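Local coordinates for protein fiber (Human adenovirus 26, PDB 6FJN) that forms the spike of the virion, its trimeric C-terminal knob domain probably attaching the virus to a receptor on the host cell, at residues A[142-147]-A[178-183]; A[24-29]-A[156-161]; A[108-113]-A[150-155]; A[69-72]-A[78-81]; A[62-67]-A[73-78]. All blocks are in the same frame, centred on the assembly; numbering follows the deposited sequence. Where two conformers were deposited one is given.

Interaction 1 of 5, residues A[142-147]-A[178-183]; sequences IAFNQE and FSYLTQ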
# COMPACT_ATOMS: atom_id res chain seq x y z
N ILE A 142 -5.88 4.55 -10.38
CA ILE A 142 -5.61 3.29 -11.07
C ILE A 142 -6.94 2.63 -11.32
O ILE A 142 -7.72 2.47 -10.38
CB ILE A 142 -4.68 2.38 -10.30
CG1 ILE A 142 -3.44 3.15 -9.83
CG2 ILE A 142 -4.31 1.18 -11.15
CD1 ILE A 142 -2.45 2.34 -9.03
N ALA A 143 -7.23 2.23 -12.56
CA ALA A 143 -8.50 1.61 -12.90
C ALA A 143 -8.28 0.29 -13.56
O ALA A 143 -7.41 0.17 -14.44
CB ALA A 143 -9.34 2.51 -13.80
N PHE A 144 -9.09 -0.69 -13.19
CA PHE A 144 -8.96 -2.06 -13.68
C PHE A 144 -10.13 -2.43 -14.57
O PHE A 144 -11.30 -2.35 -14.16
CB PHE A 144 -8.91 -3.02 -12.49
CG PHE A 144 -7.74 -2.72 -11.58
CD1 PHE A 144 -6.44 -3.00 -11.96
CD2 PHE A 144 -7.92 -2.11 -10.36
CE1 PHE A 144 -5.36 -2.66 -11.19
CE2 PHE A 144 -6.82 -1.77 -9.56
CZ PHE A 144 -5.55 -2.04 -10.01
N ASN A 145 -9.79 -2.88 -15.79
CA ASN A 145 -10.75 -3.42 -16.76
C ASN A 145 -11.84 -2.46 -17.18
O ASN A 145 -12.90 -2.87 -17.61
CB ASN A 145 -11.35 -4.76 -16.29
CG ASN A 145 -10.32 -5.83 -16.08
OD1 ASN A 145 -10.59 -6.78 -15.26
ND2 ASN A 145 -9.21 -5.79 -16.73
N GLN A 146 -11.56 -1.16 -17.09
CA GLN A 146 -12.56 -0.16 -17.46
C GLN A 146 -12.45 0.32 -18.90
O GLN A 146 -13.32 1.04 -19.37
CB GLN A 146 -12.57 1.01 -16.48
CG GLN A 146 -12.85 0.56 -15.04
CD GLN A 146 -14.10 -0.29 -14.97
OE1 GLN A 146 -15.21 0.20 -15.26
NE2 GLN A 146 -13.95 -1.56 -14.73
N GLU A 147 -11.43 -0.10 -19.64
CA GLU A 147 -11.30 0.23 -21.04
C GLU A 147 -12.01 -0.80 -21.91
O GLU A 147 -12.03 -1.97 -21.62
CB GLU A 147 -9.84 0.28 -21.45
CG GLU A 147 -9.05 1.33 -20.66
CD GLU A 147 -9.61 2.73 -20.82
OE1 GLU A 147 -9.71 3.20 -21.98
OE2 GLU A 147 -9.87 3.41 -19.82
N PHE A 178 0.46 -0.69 -4.77
CA PHE A 178 -0.95 -1.05 -4.82
C PHE A 178 -1.10 -2.53 -4.98
O PHE A 178 -0.08 -3.25 -5.20
CB PHE A 178 -1.65 -0.28 -5.96
CG PHE A 178 -1.14 -0.60 -7.33
CD1 PHE A 178 0.00 -0.00 -7.83
CD2 PHE A 178 -1.83 -1.48 -8.15
CE1 PHE A 178 0.45 -0.28 -9.11
CE2 PHE A 178 -1.37 -1.78 -9.43
CZ PHE A 178 -0.22 -1.15 -9.91
N SER A 179 -2.30 -3.06 -4.90
CA SER A 179 -2.53 -4.45 -5.25
C SER A 179 -3.87 -4.59 -5.92
O SER A 179 -4.72 -3.66 -5.87
CB SER A 179 -2.46 -5.38 -4.04
OG SER A 179 -3.62 -5.27 -3.23
N TYR A 180 -4.10 -5.73 -6.57
CA TYR A 180 -5.40 -6.06 -7.14
C TYR A 180 -5.56 -7.52 -7.24
O TYR A 180 -4.60 -8.29 -7.29
CB TYR A 180 -5.61 -5.36 -8.52
CG TYR A 180 -4.55 -5.76 -9.56
CD1 TYR A 180 -4.79 -6.85 -10.42
CD2 TYR A 180 -3.39 -5.05 -9.71
CE1 TYR A 180 -3.87 -7.18 -11.39
CE2 TYR A 180 -2.45 -5.39 -10.69
CZ TYR A 180 -2.71 -6.45 -11.53
OH TYR A 180 -1.73 -6.75 -12.45
N LEU A 181 -6.83 -7.94 -7.28
CA LEU A 181 -7.18 -9.34 -7.43
C LEU A 181 -6.96 -9.79 -8.86
O LEU A 181 -7.27 -9.09 -9.78
CB LEU A 181 -8.66 -9.55 -7.07
CG LEU A 181 -9.00 -9.54 -5.58
CD1 LEU A 181 -8.48 -8.41 -4.73
CD2 LEU A 181 -10.52 -9.69 -5.44
N THR A 182 -6.43 -10.98 -9.00
CA THR A 182 -6.10 -11.49 -10.33
C THR A 182 -7.11 -12.47 -10.90
O THR A 182 -7.85 -13.18 -10.16
CB THR A 182 -4.74 -12.16 -10.32
OG1 THR A 182 -4.79 -13.26 -9.40
CG2 THR A 182 -3.60 -11.26 -9.88
N GLN A 183 -7.11 -12.56 -12.24
CA GLN A 183 -7.73 -13.61 -12.99
C GLN A 183 -6.84 -14.94 -12.80
O GLN A 183 -5.63 -14.82 -12.46
CB GLN A 183 -7.74 -13.18 -14.49
CG GLN A 183 -8.67 -13.96 -15.39
CD GLN A 183 -10.15 -13.61 -15.23
OE1 GLN A 183 -10.52 -12.74 -14.45
NE2 GLN A 183 -11.02 -14.36 -15.95
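Apolar packing across the core of a beta sandwich joins I142 and F144 of strand 142-144 to F178 and Y180 of strand 178-181. The two strands belong to different sheets of the knob, run nearly parallel at 11°, and lie 9.8 Å apart at their closest axis approach, too far for backbone pairing, so side chains fill the gap. Near the start of each segment, the end methyl of I142 settles over one face of the F178 ring, a CH-pi contact with CD1 of I142 3.7 Å from the ring centroid. Two residues further along each strand the aromatic partners meet. CB of Y180 lies over a face of the F144 ring, toward its rim, and CE1 of F144 reaches CD2 of Y180 at 3.4 Å. The ring planes stand at 36°, an oblique pairing. In Y180 the ring lies between the backbone N and the carbonyl carbon (chi1 59°), with CB as well as the ring turned to F144. CD2 of F178 sits near the plane of the F144 ring, at its edge, and ties the two pairs together. The hydroxyl of Y180 bonds to the carbonyl of F101. Beyond the strand, T182 and Q183 belong to a glutamate-binding site seen for this protein, though no glutamate is bound to this chain. Such packing of two antiparallel sheets face to face is characteristic of a beta sandwich, the fold of the adenovirus knob.

Interaction 2 of 5, residues A[24-29]-A[156-161]; sequences LTLTLT and ITFTFT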
# COMPACT_ATOMS: atom_id res chain seq x y z
N LEU A 24 7.55 5.09 -17.93
CA LEU A 24 6.69 4.45 -16.93
C LEU A 24 7.49 3.37 -16.26
O LEU A 24 7.97 2.45 -16.93
CB LEU A 24 5.48 3.82 -17.63
CG LEU A 24 4.45 3.20 -16.67
CD1 LEU A 24 3.67 4.24 -15.91
CD2 LEU A 24 3.49 2.25 -17.41
N THR A 25 7.68 3.47 -14.94
CA THR A 25 8.30 2.40 -14.18
C THR A 25 7.19 1.59 -13.56
O THR A 25 6.47 2.12 -12.73
CB THR A 25 9.28 2.90 -13.13
OG1 THR A 25 10.23 3.76 -13.74
CG2 THR A 25 10.02 1.76 -12.45
N LEU A 26 7.00 0.35 -13.99
CA LEU A 26 5.90 -0.46 -13.50
C LEU A 26 6.40 -1.86 -13.25
O LEU A 26 6.98 -2.48 -14.15
CB LEU A 26 4.72 -0.48 -14.49
CG LEU A 26 3.53 -1.35 -14.07
CD1 LEU A 26 2.89 -0.86 -12.82
CD2 LEU A 26 2.54 -1.40 -15.24
N THR A 27 6.10 -2.39 -12.06
CA THR A 27 6.44 -3.74 -11.68
C THR A 27 5.20 -4.40 -11.12
O THR A 27 4.56 -3.83 -10.21
CB THR A 27 7.55 -3.72 -10.62
OG1 THR A 27 8.68 -2.98 -11.11
CG2 THR A 27 8.05 -5.10 -10.24
N LEU A 28 4.87 -5.57 -11.64
CA LEU A 28 3.73 -6.35 -11.20
C LEU A 28 4.28 -7.68 -10.69
O LEU A 28 4.82 -8.48 -11.48
CB LEU A 28 2.76 -6.57 -12.35
CG LEU A 28 2.18 -5.35 -13.02
CD1 LEU A 28 1.28 -5.77 -14.18
CD2 LEU A 28 1.46 -4.44 -12.06
N THR A 29 4.16 -7.93 -9.38
CA THR A 29 4.68 -9.15 -8.78
C THR A 29 3.51 -10.02 -8.33
O THR A 29 2.66 -9.57 -7.53
CB THR A 29 5.58 -8.83 -7.60
OG1 THR A 29 6.70 -8.03 -8.07
CG2 THR A 29 6.06 -10.12 -6.94
N ILE A 156 -5.34 -1.97 -17.49
CA ILE A 156 -4.91 -1.23 -16.28
C ILE A 156 -4.57 0.14 -16.76
O ILE A 156 -3.75 0.30 -17.68
CB ILE A 156 -3.68 -1.87 -15.58
CG1 ILE A 156 -3.92 -3.35 -15.24
CG2 ILE A 156 -3.31 -1.05 -14.35
CD1 ILE A 156 -2.70 -4.09 -14.74
N THR A 157 -5.20 1.17 -16.17
CA THR A 157 -4.85 2.54 -16.54
C THR A 157 -4.39 3.29 -15.31
O THR A 157 -4.85 3.04 -14.17
CB THR A 157 -6.00 3.27 -17.25
OG1 THR A 157 -7.08 3.48 -16.35
CG2 THR A 157 -6.47 2.48 -18.47
N PHE A 158 -3.49 4.23 -15.53
CA PHE A 158 -2.95 5.11 -14.50
C PHE A 158 -3.21 6.52 -14.93
O PHE A 158 -2.65 6.96 -15.96
CB PHE A 158 -1.43 4.90 -14.34
CG PHE A 158 -1.03 3.48 -14.11
CD1 PHE A 158 -0.97 2.94 -12.82
CD2 PHE A 158 -0.69 2.64 -15.16
CE1 PHE A 158 -0.64 1.62 -12.59
CE2 PHE A 158 -0.38 1.33 -14.94
CZ PHE A 158 -0.35 0.81 -13.66
N THR A 159 -4.05 7.25 -14.19
CA THR A 159 -4.31 8.64 -14.49
C THR A 159 -3.72 9.48 -13.39
O THR A 159 -3.79 9.14 -12.19
CB THR A 159 -5.83 8.88 -14.58
OG1 THR A 159 -6.38 8.05 -15.61
CG2 THR A 159 -6.18 10.32 -14.93
N PHE A 160 -3.13 10.61 -13.79
CA PHE A 160 -2.56 11.56 -12.86
C PHE A 160 -3.29 12.88 -13.07
O PHE A 160 -3.37 13.36 -14.24
CB PHE A 160 -1.06 11.71 -13.14
CG PHE A 160 -0.30 10.43 -12.92
CD1 PHE A 160 -0.20 9.50 -13.94
CD2 PHE A 160 0.21 10.10 -11.67
CE1 PHE A 160 0.41 8.30 -13.74
CE2 PHE A 160 0.87 8.89 -11.47
CZ PHE A 160 0.94 8.00 -12.50
N THR A 161 -3.87 13.42 -12.00
CA THR A 161 -4.72 14.60 -12.10
C THR A 161 -4.34 15.57 -11.02
O THR A 161 -4.14 15.14 -9.85
CB THR A 161 -6.22 14.20 -11.91
OG1 THR A 161 -6.56 13.11 -12.76
CG2 THR A 161 -7.15 15.34 -12.19
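The ring of F158 is the flat group of this contact, and L26 meets it obliquely, neither squarely over a face nor in the plane at an edge. Both methyls of the leucine gather at one corner of the ring: CD1 of L26 comes to 3.7 Å from CZ of F158, while CD2 of L26 lies 4.0 Å from both CZ and CE2 of F158. With CG of L26 anti to the backbone N (chi1 178°), the fork reaches from strand 22-31 into the interior. F158 answers from strand 154-161 with its ring turned beside its own backbone N (chi1 -54°), and the two side chains approach at a slant. Farther along, a looser pair repeats the theme, with CD1 of L28 4.4 Å from CD1 of I156.

Around this centre other apolar groups complete the core. V39 and L63 also pack on L26, I142 lies against F158, and W82 touches both L26 and L28. The threonines that alternate with the leucines, T25, T27 and T29, belong to the opposite surface of the strand, which faces another copy of the protein: T25 OG1 is hydrogen-bonded to R121 of the third subunit and T29 OG1 to Q34 of that same subunit. One strand thus serves both the core, with its leucines, and the subunit interface, with its threonines.

No hydrogen bond crosses between the two segments. The centre of the contact lies about 2 Å from the centre of the chain, and cohesion between the segments consequently rests on dispersion and on the exclusion of water.

Interaction 3 of 5, residues A[108-113]-A[150-155]; sequences YPKPSA and NGCAYS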
# COMPACT_ATOMS: atom_id res chain seq x y z
N TYR A 108 -13.62 -6.85 -11.12
CA TYR A 108 -13.48 -5.63 -11.93
C TYR A 108 -14.07 -5.86 -13.30
O TYR A 108 -13.36 -6.11 -14.28
CB TYR A 108 -12.01 -5.16 -12.01
CG TYR A 108 -11.23 -5.32 -10.74
CD1 TYR A 108 -11.56 -4.65 -9.60
CD2 TYR A 108 -10.12 -6.16 -10.68
CE1 TYR A 108 -10.82 -4.77 -8.44
CE2 TYR A 108 -9.36 -6.29 -9.53
CZ TYR A 108 -9.70 -5.60 -8.41
OH TYR A 108 -8.95 -5.77 -7.27
N PRO A 109 -15.40 -5.83 -13.40
CA PRO A 109 -16.03 -6.13 -14.67
C PRO A 109 -15.87 -4.97 -15.64
O PRO A 109 -15.80 -3.82 -15.27
CB PRO A 109 -17.49 -6.38 -14.30
CG PRO A 109 -17.67 -5.59 -13.04
CD PRO A 109 -16.39 -5.60 -12.33
N LYS A 110 -15.87 -5.32 -16.92
CA LYS A 110 -15.91 -4.33 -17.95
C LYS A 110 -17.18 -3.51 -17.83
O LYS A 110 -18.23 -4.01 -17.39
CB LYS A 110 -15.94 -4.96 -19.35
CG LYS A 110 -14.78 -5.90 -19.62
CD LYS A 110 -13.58 -5.23 -20.20
CE LYS A 110 -13.44 -5.65 -21.66
NZ LYS A 110 -12.66 -4.62 -22.34
N PRO A 111 -17.13 -2.26 -18.29
CA PRO A 111 -18.38 -1.49 -18.29
C PRO A 111 -19.46 -2.12 -19.15
O PRO A 111 -19.16 -2.77 -20.17
CB PRO A 111 -17.97 -0.18 -18.91
CG PRO A 111 -16.51 -0.11 -18.78
CD PRO A 111 -16.03 -1.51 -18.91
N SER A 112 -20.68 -1.98 -18.69
CA SER A 112 -21.81 -2.51 -19.43
C SER A 112 -23.03 -1.71 -19.06
O SER A 112 -23.27 -1.47 -17.88
CB SER A 112 -21.99 -3.99 -19.09
OG SER A 112 -23.21 -4.49 -19.60
N ALA A 113 -23.83 -1.33 -20.07
CA ALA A 113 -25.09 -0.60 -19.84
C ALA A 113 -26.12 -1.41 -19.04
O ALA A 113 -27.11 -0.84 -18.57
CB ALA A 113 -25.67 -0.11 -21.16
N ASN A 150 -10.22 -0.87 -28.65
CA ASN A 150 -9.56 -1.86 -29.49
C ASN A 150 -9.76 -3.34 -29.14
O ASN A 150 -8.92 -4.19 -29.37
CB ASN A 150 -8.07 -1.46 -29.62
CG ASN A 150 -7.87 -0.18 -30.49
OD1 ASN A 150 -8.79 0.31 -31.14
ND2 ASN A 150 -6.68 0.34 -30.48
N GLY A 151 -10.92 -3.66 -28.61
CA GLY A 151 -11.26 -5.07 -28.32
C GLY A 151 -10.50 -5.66 -27.14
O GLY A 151 -10.44 -6.88 -27.03
N CYS A 152 -9.88 -4.83 -26.29
CA CYS A 152 -9.10 -5.37 -25.16
C CYS A 152 -9.91 -6.30 -24.26
O CYS A 152 -11.12 -6.13 -24.10
CB CYS A 152 -8.48 -4.24 -24.38
SG CYS A 152 -9.60 -3.14 -23.49
N ALA A 153 -9.28 -7.35 -23.75
CA ALA A 153 -9.89 -8.22 -22.78
C ALA A 153 -9.74 -7.71 -21.35
O ALA A 153 -10.60 -7.97 -20.51
CB ALA A 153 -9.25 -9.58 -22.89
N TYR A 154 -8.62 -7.03 -21.09
CA TYR A 154 -8.28 -6.53 -19.74
C TYR A 154 -7.64 -5.17 -19.92
O TYR A 154 -7.11 -4.84 -21.00
CB TYR A 154 -7.29 -7.43 -19.00
CG TYR A 154 -7.68 -8.87 -18.92
CD1 TYR A 154 -8.48 -9.33 -17.87
CD2 TYR A 154 -7.22 -9.80 -19.85
CE1 TYR A 154 -8.81 -10.66 -17.76
CE2 TYR A 154 -7.57 -11.13 -19.76
CZ TYR A 154 -8.38 -11.56 -18.72
OH TYR A 154 -8.75 -12.86 -18.57
N SER A 155 -7.62 -4.38 -18.85
CA SER A 155 -6.89 -3.12 -18.92
C SER A 155 -6.44 -2.72 -17.52
O SER A 155 -7.10 -3.03 -16.50
CB SER A 155 -7.71 -2.00 -19.52
OG SER A 155 -8.91 -1.73 -18.81
O HOH W 1 -10.70 -4.04 -20.21
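The ammonium group of K110 bonds to the backbone carbonyl of C152, with NZ of K110 2.8 Å from O of C152. It approaches from above the carbonyl plane, 46° out of it, rather than along a lone pair. SG of C152 lies beside the same nitrogen, 3.6 Å from NZ of K110, and the lysine's CE passes 3.8 Å from O of A153. A water accepts from the ammonium group at 3.0 Å from NZ of K110 and also bonds to OG of S155, at 3.2 Å. To deliver NZ here the lysine chain bends at chi2 (-89°) and chi3 (-109°).

The carbonyls it visits belong to the entrance of strand 154-161, where A153 and Y154 both pair with F65 in a classic beta bulge. This irregularity lies where strand 154-161 begins, in one sheet of the knob sandwich, and K110 reaches it from the long loop between strands 89-90 and 123-129.

In the next shell E147 supplies a further acceptor, its backbone O, to NZ of K110, while its backbone N bonds to OG of S155. P109 O, just before the lysine, accepts from Q146 NE2 and from N118 ND2, which fixes the loop beside the turn that carries E147.

Interaction 4 of 5, residues A[69-72]-A[78-81]; sequences GILL and SKDY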
# COMPACT_ATOMS: atom_id res chain seq x y z
N GLY A 69 -3.37 -11.94 -21.90
CA GLY A 69 -2.67 -11.05 -21.00
C GLY A 69 -1.50 -10.32 -21.65
O GLY A 69 -0.63 -9.82 -20.91
N ILE A 70 -1.46 -10.26 -22.97
CA ILE A 70 -0.34 -9.65 -23.69
C ILE A 70 -0.74 -8.23 -24.08
O ILE A 70 -1.88 -7.99 -24.56
CB ILE A 70 0.04 -10.56 -24.87
CG1 ILE A 70 0.57 -11.90 -24.29
CG2 ILE A 70 0.99 -9.88 -25.79
CD1 ILE A 70 1.14 -12.92 -25.16
N LEU A 71 0.18 -7.30 -23.92
CA LEU A 71 -0.06 -5.93 -24.17
C LEU A 71 -0.38 -5.64 -25.62
O LEU A 71 0.32 -6.12 -26.50
CB LEU A 71 1.20 -5.18 -23.76
CG LEU A 71 1.15 -3.68 -23.53
CD1 LEU A 71 0.29 -3.25 -22.36
CD2 LEU A 71 2.56 -3.13 -23.41
N LEU A 72 -1.46 -4.91 -25.85
CA LEU A 72 -1.80 -4.47 -27.21
C LEU A 72 -0.92 -3.33 -27.65
O LEU A 72 -0.60 -2.45 -26.87
CB LEU A 72 -3.24 -3.92 -27.31
CG LEU A 72 -4.43 -4.70 -26.87
CD1 LEU A 72 -5.74 -4.11 -27.38
CD2 LEU A 72 -4.11 -6.08 -27.20
N SER A 78 5.01 1.02 -24.62
CA SER A 78 5.64 0.18 -25.64
C SER A 78 5.90 -1.25 -25.16
O SER A 78 6.28 -1.54 -24.02
CB SER A 78 7.01 0.76 -26.00
OG SER A 78 7.82 -0.18 -26.72
N LYS A 79 5.61 -2.17 -26.10
CA LYS A 79 5.82 -3.59 -25.86
C LYS A 79 7.29 -4.01 -25.74
O LYS A 79 7.57 -5.05 -25.13
CB LYS A 79 5.15 -4.38 -26.96
CG LYS A 79 3.64 -4.31 -26.91
CD LYS A 79 2.92 -4.79 -28.16
CE LYS A 79 3.24 -6.25 -28.45
NZ LYS A 79 2.77 -7.18 -27.38
N ASP A 80 8.21 -3.21 -26.25
CA ASP A 80 9.59 -3.67 -26.38
C ASP A 80 10.34 -4.16 -25.09
O ASP A 80 11.04 -5.22 -25.17
CB ASP A 80 10.45 -2.56 -26.98
CG ASP A 80 9.99 -2.16 -28.35
OD1 ASP A 80 9.25 -2.91 -28.98
OD2 ASP A 80 10.35 -1.06 -28.78
N TYR A 81 10.18 -3.49 -23.96
CA TYR A 81 10.86 -3.89 -22.72
C TYR A 81 9.83 -4.15 -21.61
O TYR A 81 10.11 -3.89 -20.40
CB TYR A 81 11.90 -2.80 -22.34
CG TYR A 81 12.99 -2.78 -23.37
CD1 TYR A 81 13.95 -3.79 -23.42
CD2 TYR A 81 13.02 -1.81 -24.39
CE1 TYR A 81 14.94 -3.79 -24.38
CE2 TYR A 81 14.01 -1.81 -25.37
CZ TYR A 81 14.96 -2.80 -25.36
OH TYR A 81 15.93 -2.80 -26.33
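K79 lies alongside L71 and reaches back to its carbonyl, bridging two parts of the loop that links strand 58-65 to strand 83-86. The second segment begins with an ST turn, in which OG of S78 accepts from the backbone N of D80 at 3.1 Å. The contact closes this single loop on itself at the surface of the knob.

One polar bond spans the two segments. NZ of K79 donates to O of L71 at 2.8 Å, arriving in the carbonyl plane with a C=O...N angle of 151°. The lysine can do so because its chain leaves extended at chi2 (166°) and then folds at chi3 and chi4, both near 60°, which curls the ammonium group back to the carbonyl.

The apolar part of the contact uses the stem of the same lysine. The two side chains run alongside in opposing senses, and CG of K79 rests 3.8 Å from CD2 of L71. That methyl also nears the backbone of S78, with CD2 of L71 4.1 Å from O of S78. L71 itself is buried, its other neighbours being W82, L63 and F65, so the lysine's methylenes extend over a leucine already anchored on the core of the domain. The backbone of L72 bonds to L64, which tethers this limb to strand 58-65.

I70 stands at about a right angle to the lysine, and its branch methyl CG2 comes within 3.6 Å of NZ of K79.

Interaction 5 of 5, residues A[62-67]-A[73-78]; sequences SLLFDE and PSSSLS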
# COMPACT_ATOMS: atom_id res chain seq x y z
N SER A 62 -2.58 4.20 -20.57
CA SER A 62 -3.40 3.02 -20.75
C SER A 62 -2.58 1.79 -21.11
O SER A 62 -1.83 1.81 -22.09
CB SER A 62 -4.36 3.21 -21.90
OG SER A 62 -5.27 4.26 -21.57
N LEU A 63 -2.74 0.72 -20.32
CA LEU A 63 -2.22 -0.61 -20.66
C LEU A 63 -3.43 -1.47 -21.01
O LEU A 63 -4.29 -1.73 -20.16
CB LEU A 63 -1.44 -1.25 -19.53
CG LEU A 63 -0.02 -0.70 -19.28
CD1 LEU A 63 0.05 0.78 -18.96
CD2 LEU A 63 0.66 -1.52 -18.22
N LEU A 64 -3.51 -1.87 -22.28
CA LEU A 64 -4.61 -2.70 -22.77
C LEU A 64 -4.05 -4.07 -23.07
O LEU A 64 -2.95 -4.18 -23.64
CB LEU A 64 -5.13 -2.11 -24.08
CG LEU A 64 -5.50 -0.62 -24.04
CD1 LEU A 64 -5.99 -0.18 -25.43
CD2 LEU A 64 -6.55 -0.34 -23.00
N PHE A 65 -4.77 -5.14 -22.67
CA PHE A 65 -4.26 -6.49 -22.84
C PHE A 65 -5.25 -7.33 -23.60
O PHE A 65 -6.50 -7.17 -23.44
CB PHE A 65 -3.97 -7.16 -21.50
CG PHE A 65 -3.02 -6.39 -20.61
CD1 PHE A 65 -1.63 -6.57 -20.74
CD2 PHE A 65 -3.50 -5.48 -19.68
CE1 PHE A 65 -0.75 -5.88 -19.94
CE2 PHE A 65 -2.59 -4.81 -18.83
CZ PHE A 65 -1.25 -5.01 -18.99
N ASP A 66 -4.73 -8.30 -24.34
CA ASP A 66 -5.57 -9.28 -25.02
C ASP A 66 -5.93 -10.42 -24.08
O ASP A 66 -5.60 -10.42 -22.89
CB ASP A 66 -4.87 -9.73 -26.31
CG ASP A 66 -3.61 -10.53 -26.12
OD1 ASP A 66 -3.45 -11.16 -25.05
OD2 ASP A 66 -2.77 -10.53 -27.06
N GLU A 67 -6.59 -11.44 -24.69
CA GLU A 67 -7.10 -12.66 -24.00
C GLU A 67 -6.00 -13.49 -23.33
O GLU A 67 -6.26 -14.32 -22.46
CB GLU A 67 -7.85 -13.54 -25.01
CG GLU A 67 -9.26 -13.06 -25.23
CD GLU A 67 -10.16 -13.34 -24.04
OE1 GLU A 67 -11.09 -12.55 -23.78
OE2 GLU A 67 -9.93 -14.33 -23.30
N PRO A 73 -0.57 -3.28 -28.94
CA PRO A 73 0.26 -2.18 -29.47
C PRO A 73 -0.41 -0.81 -29.33
O PRO A 73 0.30 0.21 -29.20
CB PRO A 73 0.46 -2.54 -30.94
CG PRO A 73 -0.20 -3.75 -31.18
CD PRO A 73 -0.83 -4.32 -29.96
N SER A 74 -1.72 -0.72 -29.25
CA SER A 74 -2.36 0.57 -29.09
C SER A 74 -2.27 1.14 -27.70
O SER A 74 -2.70 2.27 -27.45
CB SER A 74 -3.79 0.41 -29.52
OG SER A 74 -4.40 -0.59 -28.76
N SER A 75 -1.64 0.42 -26.77
CA SER A 75 -1.37 0.93 -25.42
C SER A 75 -0.42 2.12 -25.43
O SER A 75 0.33 2.31 -26.36
CB SER A 75 -0.75 -0.17 -24.58
OG SER A 75 -1.62 -1.30 -24.46
N SER A 76 -0.47 2.87 -24.33
CA SER A 76 0.46 3.98 -24.13
C SER A 76 1.90 3.52 -23.94
O SER A 76 2.85 4.23 -24.29
CB SER A 76 0.11 4.74 -22.85
OG SER A 76 -1.24 5.19 -22.87
N LEU A 77 2.04 2.36 -23.34
CA LEU A 77 3.33 1.70 -23.05
C LEU A 77 3.76 0.87 -24.23
O LEU A 77 2.95 0.10 -24.77
CB LEU A 77 3.14 0.80 -21.83
CG LEU A 77 4.32 -0.06 -21.40
CD1 LEU A 77 5.52 0.78 -20.99
CD2 LEU A 77 3.92 -1.03 -20.30
N SER A 78 5.01 1.02 -24.62
CA SER A 78 5.64 0.18 -25.64
C SER A 78 5.90 -1.25 -25.16
O SER A 78 6.28 -1.54 -24.02
CB SER A 78 7.01 0.76 -26.00
OG SER A 78 7.82 -0.18 -26.72
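Two serines turn their hydroxyls the same way, OG anti to the carbonyl carbon and beside the backbone N (chi1 -61° in S75, -55° in S76), and each thereby presents an oxygen to the backbone of strand 62-65. OG of S76 accepts from N of S62 at 2.8 Å, nearly straight at 173°. OG of S75 accepts from N of L64 at 2.9 Å. Between them a backbone bond runs the other way, N of S76 to O of S62 at 2.8 Å. Three bonds in a row thus let a loop without regular structure follow the strand, side-chain oxygens standing in where a neighbouring strand would offer carbonyls. The S75 hydroxyl has a further partner in O of L72, which helps fix its rotation.

Packing flanks this ladder: CD2 of L77 meets CD2 of L63 at 3.9 Å, an apolar contact, and the methyl CD1 of L64 lies 3.7 Å from the hydroxyl oxygen OG of S74.

Within its sheet, strand 58-65 is outermost in this chain. On one side it pairs with strand 154-161, through L63 with I156 and F65 with A153 and Y154; residues 73-78 line its other side, while L63 reaches across to L24 and L26 of strand 22-31.

The contacts grade from core to surface. Interactions 1 and 2, centres 11 Å apart, both bridge the two sheets and meet where N of A143 lies 3.0 Å from O of T157, a probable hydrogen bond between neighbouring strands. Interaction 5 joins interaction 2 through L63, whose CD2 is 3.5 Å from CD2 of L26. Interactions 4 and 5 share S78, their centres only 6 Å apart, and fold one loop onto the edge strand. Interaction 3 lies at the start of the strand used by interaction 2 and meets interaction 1 where N of N145 lies 2.8 Å from O of S155, a probable hydrogen bond. Segment 178-183 of interaction 1 carries T182 and Q183 of the glutamate site.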